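Local coordinates for Alpha/beta hydrolase (Paenibacillus sp. VTT E-133280, PDB 6TJ2), which probably hydrolyses methyl salicylate to salicylic acid as a secreted bacterial esterase related to tobacco salicylic acid binding protein 2, at residues 44-49 against 73-78; 57-62 against 266-271; 109-114 against 132-137; 186-191 against 233-238. All coordinates share one frame; numbering follows the deposited sequence.

Interaction 1 of 4, residues 44-49 against 73-78; sequences PLTFVL and TVYTPE
Phe47 pairs through both its backbone N and its O: the N gives a hydrogen bond to Thr73 O at 2.8 Å, and the O takes one from Tyr75 N, nearly straight at 173°. Thr73 N to Leu45 O and Leu49 N to Tyr75 O continue the ladder, which joins strands 46-50 and 73-75 in parallel. On one side of the sheet the methyl CG2 of Thr46 meets the edge of the Tyr75 ring in its plane, 3.7 Å from CE1. CG2 stands there because it lies anti to the backbone N, with OG1 turned toward Thr73 CB. On the other side, Leu49 CD1 packs against Val74 CG1 at 3.6 Å and touches Thr76 CG2; helix 61-69, the crossover of this beta-alpha-beta unit, covers Val74. Past the last bridge a water donates to both Leu49 O and Pro77 O, each at 2.8 Å. Proline has no N-H to offer, so a water link takes over where the strands part.

Interaction 2 of 4, residues 57-62 against 266-271; sequences AGFWDE and TTVRTE
Gly58 O is joined to Arg269 through a water that sits 2.9 Å from this oxygen and 2.7 Å from Glu62 OE1. The water accepts from Arg269 NE at 3.0 Å and cannot serve every acceptor in reach at once. Phe59 comes next, one face of its ring against a methyl of Val268: CG2 sits 3.8 Å from the ring centroid, 22° off the normal, a CH-pi contact that is closest at Phe59 CZ (3.5 Å). Phe59 CD1 stands over the centre of the Arg269 guanidinium, the two planes 67° apart, while Arg269 NH1 is held by Met265 O. The ring also meets that of His116, which lies within the probable nucleophile elbow. A second water lies 2.8 Å from both Phe59 O and Val268 O. Glu62 bends at chi2 (79°), which brings OE1 to 3.6 Å from Arg269 CG; the charged ends do not meet. Short helix 267-270, just after the probable catalytic His264, thus packs on the 3-10 turn leading into helix 61-69, next to the elbow of an alpha/beta-hydrolase fold.

Interaction 3 of 4, residues 109-114 against 132-137; sequences KDFILL and DRIKRI
Arg133 O faces two successive backbone donors, Asp110 N at 2.8 Å and Phe111 N at 3.4 Å, both bonds weak: the first is bent to 120°, the second long. Asp110 N also donates to a water 3.0 Å away, which in turn donates to Asp132 O. The same Arg133 oxygen sits over one face of the Phe111 ring, 3.4 Å above its plane and toward the rim. This follows from the first torsion of Phe111 (60°), which sets CG between the backbone N and the carbonyl carbon. Ile134 CG1 touches the ring at CE1.

Farther along, Lys135 N donates to Phe111 O, with the donor tilted 32° from the carbonyl plane. A beta bulge then shifts the register by one residue, and Leu113 N resumes regular parallel pairing with Arg136 O at 2.9 Å. The charged ends find their main partners outside the two segments: Lys135 NZ in a salt bridge with Asp285 (its approach to Asp110 OD1 is long, 4.0 Å), Arg133 NH1 in a salt bridge with Asp107 and a hydrogen bond to Leu108 O, and Arg136 NH1 in a hydrogen bond with Ser227 OG of its own chain and a salt bridge with Asp184 of the second subunit. Leu113 CD2 meets Ile134 CD1 on the side covered by helix 119-129. The seam is thus graded: water and weak bonds at the start of the two strands, ordinary sheet bonding toward the probable nucleophile elbow.

Interaction 4 of 4, residues 186-191 against 233-238; sequences FVNTAS and EDTAIP
The loop after strand 226-231 carries Asp234, probably the acid of a Ser117-His264-Asp234 catalytic triad, and here packs against the loop that follows helix 179-185. Phe186 offers its ring face to Ala236 in a CH-pi contact, with CB 4.0 Å from the centroid and 5° off the normal. The Phe186 ring also meets that of His264. Farther along, Asn188 ND2 donates to Glu233 O at 2.9 Å along an almost straight line (172°), with the acceptor in the plane of the amide. With chi1 at 39°, CG stands between the backbone N and the carbonyl carbon, which turns the amide toward Glu233. A water accepts from Thr235 N and lies 2.7 Å from Asn188 OD1. Asp234 OD1 takes the N-H of Ala236 at 3.0 Å in an Asx turn, while its OD2 is hydrogen-bonded to His264 ND1. In the third subunit, Phe257 O receives a bond from Asn188 and Glu259 N donates to Glu233. The two Asp234 bonds would fix its carboxylate and help position it toward His264.

Interactions 1 and 3 are two seams of the central parallel sheet, each closing a beta-alpha-beta unit and separated by the seam between strands 46-50 and 111-117, which pair through bonds such as Thr46 O to Ile112 N; the two centres lie 10 Å apart. Both rest on backbone ladders, regular in the first and bulged in the second. Interaction 2 joins short helical turns and interaction 4 two loops; both rely on a methyl over a ring face, with water links in 2 and one direct side-chain to backbone bond in 4. They touch where Thr266 packs on Val187 and Ala190, near the probable catalytic site. Interaction 2 is partly buried, the other three largely so; interactions 3 and 4 also reach other subunits.

Interaction 1 of 4, residues 44-49 against 73-78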
loop_
_atom_site.group_PDB
_atom_site.type_symbol
_atom_site.label_atom_id
_atom_site.label_comp_id
_atom_site.label_asym_id
_atom_site.label_seq_id
_atom_site.Cartn_x
_atom_site.Cartn_y
_atom_site.Cartn_z
ATOM N N PRO A 44 0.460 -12.379 28.951
ATOM C CA PRO A 44 -0.523 -13.250 28.320
ATOM C C PRO A 44 -1.851 -12.526 28.051
ATOM O O PRO A 44 -2.288 -11.673 28.824
ATOM C CB PRO A 44 -0.700 -14.407 29.304
ATOM C CG PRO A 44 0.539 -14.349 30.139
ATOM C CD PRO A 44 0.905 -12.902 30.250
ATOM N N LEU A 45 -2.411 -12.845 26.914
ATOM C CA LEU A 45 -3.663 -12.287 26.394
ATOM C C LEU A 45 -4.695 -13.422 26.269
ATOM O O LEU A 45 -4.326 -14.601 26.099
ATOM C CB LEU A 45 -3.424 -11.664 25.013
ATOM C CG LEU A 45 -2.452 -10.485 24.999
ATOM C CD1 LEU A 45 -2.223 -10.078 23.557
ATOM C CD2 LEU A 45 -2.955 -9.320 25.786
ATOM N N THR A 46 -5.965 -13.043 26.332
ATOM C CA THR A 46 -7.042 -13.986 26.045
ATOM C C THR A 46 -7.702 -13.474 24.772
ATOM O O THR A 46 -8.139 -12.312 24.741
ATOM C CB THR A 46 -8.034 -14.090 27.188
ATOM O OG1 THR A 46 -7.309 -14.657 28.296
ATOM C CG2 THR A 46 -9.227 -14.959 26.860
ATOM N N PHE A 47 -7.792 -14.298 23.763
ATOM C CA PHE A 47 -8.449 -13.991 22.462
ATOM C C PHE A 47 -9.747 -14.771 22.376
ATOM O O PHE A 47 -9.804 -15.991 22.680
ATOM C CB PHE A 47 -7.544 -14.432 21.320
ATOM C CG PHE A 47 -6.338 -13.567 21.142
ATOM C CD1 PHE A 47 -6.340 -12.503 20.223
ATOM C CD2 PHE A 47 -5.163 -13.899 21.785
ATOM C CE1 PHE A 47 -5.192 -11.736 20.061
ATOM C CE2 PHE A 47 -4.015 -13.150 21.583
ATOM C CZ PHE A 47 -4.042 -12.084 20.708
ATOM N N VAL A 48 -10.769 -14.128 21.847
ATOM C CA VAL A 48 -12.007 -14.756 21.334
ATOM C C VAL A 48 -12.031 -14.476 19.836
ATOM O O VAL A 48 -12.173 -13.295 19.452
ATOM C CB VAL A 48 -13.257 -14.232 22.047
ATOM C CG1 VAL A 48 -14.512 -14.836 21.456
ATOM C CG2 VAL A 48 -13.230 -14.532 23.551
ATOM N N LEU A 49 -11.848 -15.507 19.021
ATOM C CA LEU A 49 -11.671 -15.383 17.562
ATOM C C LEU A 49 -12.986 -15.723 16.882
ATOM O O LEU A 49 -13.483 -16.825 17.120
ATOM C CB LEU A 49 -10.560 -16.266 17.029
ATOM C CG LEU A 49 -9.217 -16.150 17.754
ATOM C CD1 LEU A 49 -8.239 -17.089 17.122
ATOM C CD2 LEU A 49 -8.663 -14.731 17.684
ATOM N N THR A 73 -4.386 -17.512 25.835
ATOM C CA THR A 73 -5.622 -18.298 25.922
ATOM C C THR A 73 -6.482 -17.944 24.696
ATOM O O THR A 73 -6.588 -16.759 24.377
ATOM C CB THR A 73 -6.355 -18.028 27.222
ATOM O OG1 THR A 73 -5.464 -18.408 28.281
ATOM C CG2 THR A 73 -7.624 -18.842 27.341
ATOM N N VAL A 74 -6.955 -18.956 23.998
ATOM C CA VAL A 74 -7.648 -18.698 22.710
ATOM C C VAL A 74 -8.961 -19.484 22.685
ATOM O O VAL A 74 -8.930 -20.729 22.804
ATOM C CB VAL A 74 -6.789 -19.059 21.503
ATOM C CG1 VAL A 74 -7.499 -18.695 20.210
ATOM C CG2 VAL A 74 -5.409 -18.416 21.565
ATOM N N TYR A 75 -10.061 -18.796 22.498
ATOM C CA TYR A 75 -11.415 -19.383 22.310
ATOM C C TYR A 75 -11.820 -19.166 20.859
ATOM O O TYR A 75 -11.642 -18.042 20.321
ATOM C CB TYR A 75 -12.428 -18.749 23.245
ATOM C CG TYR A 75 -12.115 -18.962 24.694
ATOM C CD1 TYR A 75 -11.461 -17.984 25.437
ATOM C CD2 TYR A 75 -12.414 -20.154 25.304
ATOM C CE1 TYR A 75 -11.115 -18.181 26.760
ATOM C CE2 TYR A 75 -12.112 -20.340 26.640
ATOM C CZ TYR A 75 -11.471 -19.368 27.359
ATOM O OH TYR A 75 -11.177 -19.579 28.696
ATOM N N THR A 76 -12.283 -20.195 20.194
ATOM C CA THR A 76 -12.762 -20.147 18.788
ATOM C C THR A 76 -14.191 -20.685 18.712
ATOM O O THR A 76 -14.384 -21.796 18.240
ATOM C CB THR A 76 -11.837 -20.914 17.859
ATOM O OG1 THR A 76 -11.730 -22.298 18.208
ATOM C CG2 THR A 76 -10.435 -20.346 17.921
ATOM N N PRO A 77 -15.171 -19.921 19.164
ATOM C CA PRO A 77 -16.554 -20.415 19.180
ATOM C C PRO A 77 -17.078 -20.623 17.770
ATOM O O PRO A 77 -16.785 -19.828 16.845
ATOM C CB PRO A 77 -17.313 -19.288 19.885
ATOM C CG PRO A 77 -16.470 -18.054 19.646
ATOM C CD PRO A 77 -15.060 -18.568 19.698
ATOM N N GLU A 78 -17.948 -21.597 17.644
ATOM C CA GLU A 78 -18.816 -21.672 16.465
ATOM C C GLU A 78 -20.093 -20.854 16.755
ATOM O O GLU A 78 -20.381 -20.523 17.937
ATOM C CB GLU A 78 -19.200 -23.122 16.178
ATOM C CG GLU A 78 -19.849 -23.331 14.832
ATOM C CD GLU A 78 -19.008 -22.654 13.777
ATOM O OE1 GLU A 78 -18.062 -23.330 13.298
ATOM O OE2 GLU A 78 -19.332 -21.511 13.396
HETATM O O HOH W 1 -14.878 -18.442 15.336
#

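Interaction 2 of 4, residues 57-62 against 266-271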
loop_
_atom_site.group_PDB
_atom_site.type_symbol
_atom_site.label_atom_id
_atom_site.label_comp_id
_atom_site.label_asym_id
_atom_site.label_seq_id
_atom_site.Cartn_x
_atom_site.Cartn_y
_atom_site.Cartn_z
ATOM N N ALA A 57 -15.374 -22.494 12.698
ATOM C CA ALA A 57 -14.378 -22.260 13.776
ATOM C C ALA A 57 -13.037 -22.905 13.417
ATOM O O ALA A 57 -11.996 -22.433 13.925
ATOM C CB ALA A 57 -14.936 -22.845 15.066
ATOM N N GLY A 58 -13.030 -23.946 12.586
ATOM C CA GLY A 58 -11.811 -24.637 12.118
ATOM C C GLY A 58 -10.869 -23.737 11.345
ATOM O O GLY A 58 -9.687 -24.079 11.192
ATOM N N PHE A 59 -11.365 -22.623 10.842
ATOM C CA PHE A 59 -10.523 -21.613 10.165
ATOM C C PHE A 59 -9.319 -21.301 11.030
ATOM O O PHE A 59 -8.259 -21.040 10.460
ATOM C CB PHE A 59 -11.337 -20.348 9.905
ATOM C CG PHE A 59 -10.669 -19.207 9.194
ATOM C CD1 PHE A 59 -10.368 -19.371 7.867
ATOM C CD2 PHE A 59 -10.280 -18.045 9.805
ATOM C CE1 PHE A 59 -9.824 -18.333 7.123
ATOM C CE2 PHE A 59 -9.676 -17.023 9.059
ATOM C CZ PHE A 59 -9.470 -17.178 7.733
ATOM N N TRP A 60 -9.522 -21.186 12.346
ATOM C CA TRP A 60 -8.504 -20.734 13.315
ATOM C C TRP A 60 -7.572 -21.845 13.795
ATOM O O TRP A 60 -6.708 -21.535 14.588
ATOM C CB TRP A 60 -9.204 -20.093 14.496
ATOM C CG TRP A 60 -10.094 -18.934 14.145
ATOM C CD1 TRP A 60 -11.434 -18.871 14.316
ATOM C CD2 TRP A 60 -9.672 -17.660 13.603
ATOM N NE1 TRP A 60 -11.883 -17.638 13.916
ATOM C CE2 TRP A 60 -10.833 -16.864 13.510
ATOM C CE3 TRP A 60 -8.436 -17.122 13.255
ATOM C CZ2 TRP A 60 -10.805 -15.562 13.028
ATOM C CZ3 TRP A 60 -8.393 -15.823 12.808
ATOM C CH2 TRP A 60 -9.574 -15.067 12.715
ATOM N N ASP A 61 -7.698 -23.078 13.294
ATOM C CA ASP A 61 -7.004 -24.191 13.987
ATOM C C ASP A 61 -5.503 -23.910 14.121
ATOM O O ASP A 61 -4.955 -23.997 15.256
ATOM C CB ASP A 61 -7.238 -25.504 13.261
ATOM C CG ASP A 61 -8.617 -26.124 13.431
ATOM O OD1 ASP A 61 -9.354 -25.653 14.284
ATOM O OD2 ASP A 61 -8.877 -27.065 12.601
ATOM N N GLU A 62 -4.850 -23.599 13.033
ATOM C CA GLU A 62 -3.356 -23.489 13.038
ATOM C C GLU A 62 -2.940 -22.249 13.810
ATOM O O GLU A 62 -1.970 -22.260 14.584
ATOM C CB GLU A 62 -2.808 -23.492 11.620
ATOM C CG GLU A 62 -3.093 -24.764 10.803
ATOM C CD GLU A 62 -4.478 -24.910 10.203
ATOM O OE1 GLU A 62 -5.337 -23.979 10.261
ATOM O OE2 GLU A 62 -4.737 -26.029 9.641
ATOM N N THR A 266 -5.538 -17.937 2.901
ATOM C CA THR A 266 -4.362 -18.852 2.863
ATOM C C THR A 266 -3.550 -18.709 4.152
ATOM O O THR A 266 -3.133 -19.699 4.771
ATOM C CB THR A 266 -3.462 -18.484 1.681
ATOM O OG1 THR A 266 -4.231 -18.486 0.478
ATOM C CG2 THR A 266 -2.258 -19.386 1.553
ATOM N N THR A 267 -3.246 -17.474 4.526
ATOM C CA THR A 267 -2.110 -17.189 5.420
ATOM C C THR A 267 -2.353 -17.699 6.809
ATOM O O THR A 267 -1.397 -18.133 7.480
ATOM C CB THR A 267 -1.814 -15.691 5.371
ATOM O OG1 THR A 267 -1.919 -15.228 4.016
ATOM C CG2 THR A 267 -0.432 -15.339 5.912
ATOM N N VAL A 268 -3.585 -17.693 7.269
ATOM C CA VAL A 268 -3.858 -18.228 8.638
ATOM C C VAL A 268 -3.569 -19.723 8.683
ATOM O O VAL A 268 -3.416 -20.316 9.784
ATOM C CB VAL A 268 -5.289 -17.963 9.127
ATOM C CG1 VAL A 268 -5.484 -16.470 9.292
ATOM C CG2 VAL A 268 -6.330 -18.628 8.258
ATOM N N ARG A 269 -3.527 -20.405 7.540
ATOM C CA ARG A 269 -3.199 -21.860 7.472
ATOM C C ARG A 269 -1.729 -22.049 7.204
ATOM O O ARG A 269 -1.141 -22.958 7.819
ATOM C CB ARG A 269 -3.973 -22.585 6.375
ATOM C CG ARG A 269 -5.373 -22.928 6.812
ATOM C CD ARG A 269 -6.337 -21.938 6.231
ATOM N NE ARG A 269 -7.665 -22.433 6.533
ATOM C CZ ARG A 269 -8.736 -22.222 5.782
ATOM N NH1 ARG A 269 -8.724 -21.398 4.760
ATOM N NH2 ARG A 269 -9.853 -22.820 6.116
ATOM N N THR A 270 -1.110 -21.268 6.329
ATOM C CA THR A 270 0.275 -21.536 5.862
ATOM C C THR A 270 1.309 -20.855 6.729
ATOM O O THR A 270 2.460 -21.318 6.730
ATOM C CB THR A 270 0.405 -21.188 4.381
ATOM O OG1 THR A 270 0.102 -19.793 4.297
ATOM C CG2 THR A 270 -0.559 -21.984 3.526
ATOM N N GLU A 271 1.009 -19.721 7.336
ATOM C CA GLU A 271 1.955 -18.945 8.135
ATOM C C GLU A 271 1.363 -18.646 9.475
ATOM O O GLU A 271 1.304 -17.495 9.896
ATOM C CB GLU A 271 2.362 -17.652 7.421
ATOM C CG GLU A 271 3.052 -17.883 6.092
ATOM C CD GLU A 271 4.454 -18.478 6.160
ATOM O OE1 GLU A 271 5.066 -18.507 7.246
ATOM O OE2 GLU A 271 4.999 -18.886 5.060
HETATM O O HOH W 2 -7.797 -24.037 9.056
HETATM O O HOH W 3 -5.643 -20.851 11.431
#

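Interaction 3 of 4, residues 109-114 against 132-137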
loop_
_atom_site.group_PDB
_atom_site.type_symbol
_atom_site.label_atom_id
_atom_site.label_comp_id
_atom_site.label_asym_id
_atom_site.label_seq_id
_atom_site.Cartn_x
_atom_site.Cartn_y
_atom_site.Cartn_z
ATOM N N LYS A 109 -13.909 -12.636 30.376
ATOM C CA LYS A 109 -13.744 -11.193 30.515
ATOM C C LYS A 109 -12.283 -10.797 30.286
ATOM O O LYS A 109 -11.409 -11.681 30.201
ATOM C CB LYS A 109 -14.316 -10.689 31.827
ATOM C CG LYS A 109 -13.798 -11.466 32.986
ATOM C CD LYS A 109 -14.521 -11.171 34.313
ATOM C CE LYS A 109 -15.791 -11.954 34.542
ATOM N NZ LYS A 109 -16.222 -11.844 35.955
ATOM N N ASP A 110 -12.122 -9.513 30.070
ATOM C CA ASP A 110 -10.833 -8.854 29.810
ATOM C C ASP A 110 -10.147 -9.537 28.626
ATOM O O ASP A 110 -8.942 -9.760 28.658
ATOM C CB ASP A 110 -9.962 -8.920 31.075
ATOM C CG ASP A 110 -8.782 -7.969 31.044
ATOM O OD1 ASP A 110 -8.920 -6.824 30.510
ATOM O OD2 ASP A 110 -7.718 -8.400 31.572
ATOM N N PHE A 111 -10.904 -9.748 27.551
ATOM C CA PHE A 111 -10.420 -10.475 26.375
ATOM C C PHE A 111 -10.346 -9.526 25.168
ATOM O O PHE A 111 -11.010 -8.484 25.059
ATOM C CB PHE A 111 -11.257 -11.729 26.104
ATOM C CG PHE A 111 -12.709 -11.512 25.838
ATOM C CD1 PHE A 111 -13.198 -11.099 24.588
ATOM C CD2 PHE A 111 -13.619 -11.729 26.848
ATOM C CE1 PHE A 111 -14.559 -10.944 24.394
ATOM C CE2 PHE A 111 -14.964 -11.518 26.652
ATOM C CZ PHE A 111 -15.444 -11.114 25.434
ATOM N N ILE A 112 -9.557 -10.016 24.239
ATOM C CA ILE A 112 -9.417 -9.390 22.896
ATOM C C ILE A 112 -10.462 -10.035 22.007
ATOM O O ILE A 112 -10.390 -11.263 21.787
ATOM C CB ILE A 112 -8.004 -9.606 22.344
ATOM C CG1 ILE A 112 -6.954 -9.065 23.319
ATOM C CG2 ILE A 112 -7.880 -8.961 20.976
ATOM C CD1 ILE A 112 -5.626 -9.504 23.077
ATOM N N LEU A 113 -11.418 -9.270 21.498
ATOM C CA LEU A 113 -12.473 -9.816 20.625
ATOM C C LEU A 113 -12.004 -9.534 19.205
ATOM O O LEU A 113 -11.928 -8.333 18.812
ATOM C CB LEU A 113 -13.801 -9.143 20.940
ATOM C CG LEU A 113 -14.989 -9.662 20.115
ATOM C CD1 LEU A 113 -15.197 -11.161 20.365
ATOM C CD2 LEU A 113 -16.238 -8.840 20.485
ATOM N N LEU A 114 -11.696 -10.577 18.443
ATOM C CA LEU A 114 -11.076 -10.440 17.095
ATOM C C LEU A 114 -11.981 -11.074 16.077
ATOM O O LEU A 114 -12.342 -12.255 16.263
ATOM C CB LEU A 114 -9.681 -11.048 17.146
ATOM C CG LEU A 114 -8.811 -10.886 15.890
ATOM C CD1 LEU A 114 -7.336 -10.943 16.297
ATOM C CD2 LEU A 114 -9.144 -11.903 14.826
ATOM N N ASP A 132 -18.450 -4.331 28.787
ATOM C CA ASP A 132 -17.624 -4.297 30.008
ATOM C C ASP A 132 -16.736 -5.529 30.034
ATOM O O ASP A 132 -15.849 -5.571 30.901
ATOM C CB ASP A 132 -18.477 -4.161 31.280
ATOM C CG ASP A 132 -19.157 -2.789 31.424
ATOM O OD1 ASP A 132 -18.736 -1.813 30.713
ATOM O OD2 ASP A 132 -20.135 -2.685 32.229
ATOM N N ARG A 133 -16.918 -6.522 29.147
ATOM C CA ARG A 133 -16.099 -7.766 29.134
ATOM C C ARG A 133 -14.875 -7.638 28.203
ATOM O O ARG A 133 -14.038 -8.524 28.225
ATOM C CB ARG A 133 -16.926 -8.980 28.723
ATOM C CG ARG A 133 -17.987 -9.364 29.729
ATOM C CD ARG A 133 -18.689 -10.604 29.252
ATOM N NE ARG A 133 -19.751 -10.941 30.197
ATOM C CZ ARG A 133 -19.636 -11.801 31.182
ATOM N NH1 ARG A 133 -18.527 -12.478 31.386
ATOM N NH2 ARG A 133 -20.672 -11.952 31.997
ATOM N N ILE A 134 -14.802 -6.591 27.396
ATOM C CA ILE A 134 -13.865 -6.549 26.253
ATOM C C ILE A 134 -12.714 -5.585 26.539
ATOM O O ILE A 134 -12.979 -4.400 26.852
ATOM C CB ILE A 134 -14.644 -6.183 24.984
ATOM C CG1 ILE A 134 -15.723 -7.221 24.660
ATOM C CG2 ILE A 134 -13.670 -6.010 23.825
ATOM C CD1 ILE A 134 -16.713 -6.721 23.646
ATOM N N LYS A 135 -11.500 -6.085 26.423
ATOM C CA LYS A 135 -10.274 -5.274 26.564
ATOM C C LYS A 135 -10.010 -4.432 25.302
ATOM O O LYS A 135 -9.586 -3.276 25.405
ATOM C CB LYS A 135 -9.100 -6.197 26.903
ATOM C CG LYS A 135 -7.727 -5.539 27.033
ATOM C CD LYS A 135 -6.594 -6.547 26.937
ATOM C CE LYS A 135 -5.864 -6.871 28.204
ATOM N NZ LYS A 135 -5.479 -5.635 28.937
ATOM N N ARG A 136 -10.167 -5.038 24.125
ATOM C CA ARG A 136 -9.801 -4.428 22.826
ATOM C C ARG A 136 -10.535 -5.213 21.748
ATOM O O ARG A 136 -10.727 -6.436 21.904
ATOM C CB ARG A 136 -8.278 -4.447 22.643
ATOM C CG ARG A 136 -7.771 -3.868 21.328
ATOM C CD ARG A 136 -6.262 -3.670 21.289
ATOM N NE ARG A 136 -5.821 -2.548 22.063
ATOM C CZ ARG A 136 -5.655 -1.286 21.577
ATOM N NH1 ARG A 136 -5.844 -0.878 20.302
ATOM N NH2 ARG A 136 -5.266 -0.366 22.447
ATOM N N ILE A 137 -10.932 -4.520 20.704
ATOM C CA ILE A 137 -11.635 -5.126 19.548
ATOM C C ILE A 137 -10.702 -5.062 18.353
ATOM O O ILE A 137 -10.181 -3.960 18.032
ATOM C CB ILE A 137 -12.953 -4.421 19.292
ATOM C CG1 ILE A 137 -13.858 -4.386 20.519
ATOM C CG2 ILE A 137 -13.624 -5.062 18.106
ATOM C CD1 ILE A 137 -15.033 -3.414 20.347
HETATM O O HOH W 4 -13.358 -6.963 31.056
#

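Interaction 4 of 4, residues 186-191 against 233-238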
loop_
_atom_site.group_PDB
_atom_site.type_symbol
_atom_site.label_atom_id
_atom_site.label_comp_id
_atom_site.label_asym_id
_atom_site.label_seq_id
_atom_site.Cartn_x
_atom_site.Cartn_y
_atom_site.Cartn_z
ATOM N N PHE A 186 -9.737 -14.972 -2.913
ATOM C CA PHE A 186 -9.724 -15.317 -1.481
ATOM C C PHE A 186 -8.409 -15.966 -1.074
ATOM O O PHE A 186 -7.942 -15.815 0.049
ATOM C CB PHE A 186 -10.905 -16.229 -1.126
ATOM C CG PHE A 186 -12.223 -15.511 -0.999
ATOM C CD1 PHE A 186 -12.917 -15.602 0.196
ATOM C CD2 PHE A 186 -12.810 -14.798 -2.022
ATOM C CE1 PHE A 186 -14.137 -14.958 0.370
ATOM C CE2 PHE A 186 -14.050 -14.183 -1.857
ATOM C CZ PHE A 186 -14.687 -14.255 -0.633
ATOM N N VAL A 187 -7.870 -16.795 -1.981
ATOM C CA VAL A 187 -6.606 -17.532 -1.729
ATOM C C VAL A 187 -5.600 -17.277 -2.867
ATOM O O VAL A 187 -4.895 -18.189 -3.354
ATOM C CB VAL A 187 -6.887 -19.027 -1.485
ATOM C CG1 VAL A 187 -7.659 -19.233 -0.193
ATOM C CG2 VAL A 187 -7.610 -19.704 -2.619
ATOM N N ASN A 188 -5.533 -16.046 -3.348
ATOM C CA ASN A 188 -4.661 -15.655 -4.463
ATOM C C ASN A 188 -3.206 -16.005 -4.212
ATOM O O ASN A 188 -2.528 -16.308 -5.238
ATOM C CB ASN A 188 -4.822 -14.148 -4.751
ATOM C CG ASN A 188 -4.982 -13.232 -3.558
ATOM O OD1 ASN A 188 -5.839 -13.460 -2.719
ATOM N ND2 ASN A 188 -4.186 -12.168 -3.525
ATOM N N THR A 189 -2.709 -16.102 -3.002
ATOM C CA THR A 189 -1.269 -16.420 -2.763
ATOM C C THR A 189 -1.060 -17.923 -2.584
ATOM O O THR A 189 0.103 -18.326 -2.455
ATOM C CB THR A 189 -0.716 -15.639 -1.566
ATOM O OG1 THR A 189 -1.316 -16.125 -0.365
ATOM C CG2 THR A 189 -0.974 -14.163 -1.687
ATOM N N ALA A 190 -2.106 -18.716 -2.570
ATOM C CA ALA A 190 -1.984 -20.184 -2.429
ATOM C C ALA A 190 -1.619 -20.838 -3.759
ATOM O O ALA A 190 -1.954 -20.328 -4.831
ATOM C CB ALA A 190 -3.308 -20.772 -1.957
ATOM N N SER A 191 -1.002 -22.028 -3.653
ATOM C CA SER A 191 -0.887 -22.929 -4.811
ATOM C C SER A 191 -2.275 -23.449 -5.176
ATOM O O SER A 191 -3.203 -23.352 -4.365
ATOM C CB SER A 191 0.049 -24.069 -4.488
ATOM O OG SER A 191 -0.554 -24.955 -3.556
ATOM N N GLU A 233 -2.230 -8.385 0.538
ATOM C CA GLU A 233 -2.706 -9.061 -0.670
ATOM C C GLU A 233 -4.145 -9.556 -0.438
ATOM O O GLU A 233 -4.636 -10.356 -1.254
ATOM C CB GLU A 233 -1.769 -10.186 -1.090
ATOM C CG GLU A 233 -0.489 -9.674 -1.784
ATOM C CD GLU A 233 0.593 -10.706 -1.798
ATOM O OE1 GLU A 233 1.080 -11.090 -0.714
ATOM O OE2 GLU A 233 0.986 -11.148 -2.898
ATOM N N ASP A 234 -4.849 -9.039 0.572
ATOM C CA ASP A 234 -6.256 -9.491 0.789
ATOM C C ASP A 234 -7.167 -8.735 -0.172
ATOM O O ASP A 234 -7.345 -7.485 -0.068
ATOM C CB ASP A 234 -6.661 -9.283 2.230
ATOM C CG ASP A 234 -7.991 -9.967 2.503
ATOM O OD1 ASP A 234 -8.803 -10.076 1.567
ATOM O OD2 ASP A 234 -8.141 -10.468 3.649
ATOM N N THR A 235 -7.755 -9.474 -1.095
ATOM C CA THR A 235 -8.610 -8.964 -2.166
ATOM C C THR A 235 -10.017 -9.577 -2.073
ATOM O O THR A 235 -10.746 -9.555 -3.059
ATOM C CB THR A 235 -7.996 -9.289 -3.515
ATOM O OG1 THR A 235 -7.725 -10.685 -3.621
ATOM C CG2 THR A 235 -6.709 -8.546 -3.727
ATOM N N ALA A 236 -10.433 -10.092 -0.933
ATOM C CA ALA A 236 -11.756 -10.723 -0.861
ATOM C C ALA A 236 -12.802 -9.674 -1.152
ATOM O O ALA A 236 -13.807 -9.982 -1.796
ATOM C CB ALA A 236 -11.949 -11.440 0.443
ATOM N N ILE A 237 -12.600 -8.444 -0.725
ATOM C CA ILE A 237 -13.268 -7.271 -1.340
ATOM C C ILE A 237 -12.183 -6.616 -2.178
ATOM O O ILE A 237 -11.032 -6.501 -1.733
ATOM C CB ILE A 237 -13.911 -6.374 -0.259
ATOM C CG1 ILE A 237 -14.762 -5.287 -0.908
ATOM C CG2 ILE A 237 -12.869 -5.819 0.717
ATOM C CD1 ILE A 237 -15.718 -4.679 0.091
ATOM N N PRO A 238 -12.484 -6.222 -3.413
ATOM C CA PRO A 238 -11.446 -5.673 -4.280
ATOM C C PRO A 238 -10.715 -4.476 -3.665
ATOM O O PRO A 238 -11.333 -3.624 -2.999
ATOM C CB PRO A 238 -12.243 -5.248 -5.533
ATOM C CG PRO A 238 -13.450 -6.156 -5.558
ATOM C CD PRO A 238 -13.790 -6.397 -4.090
HETATM O O HOH W 5 -7.361 -12.342 -0.725
#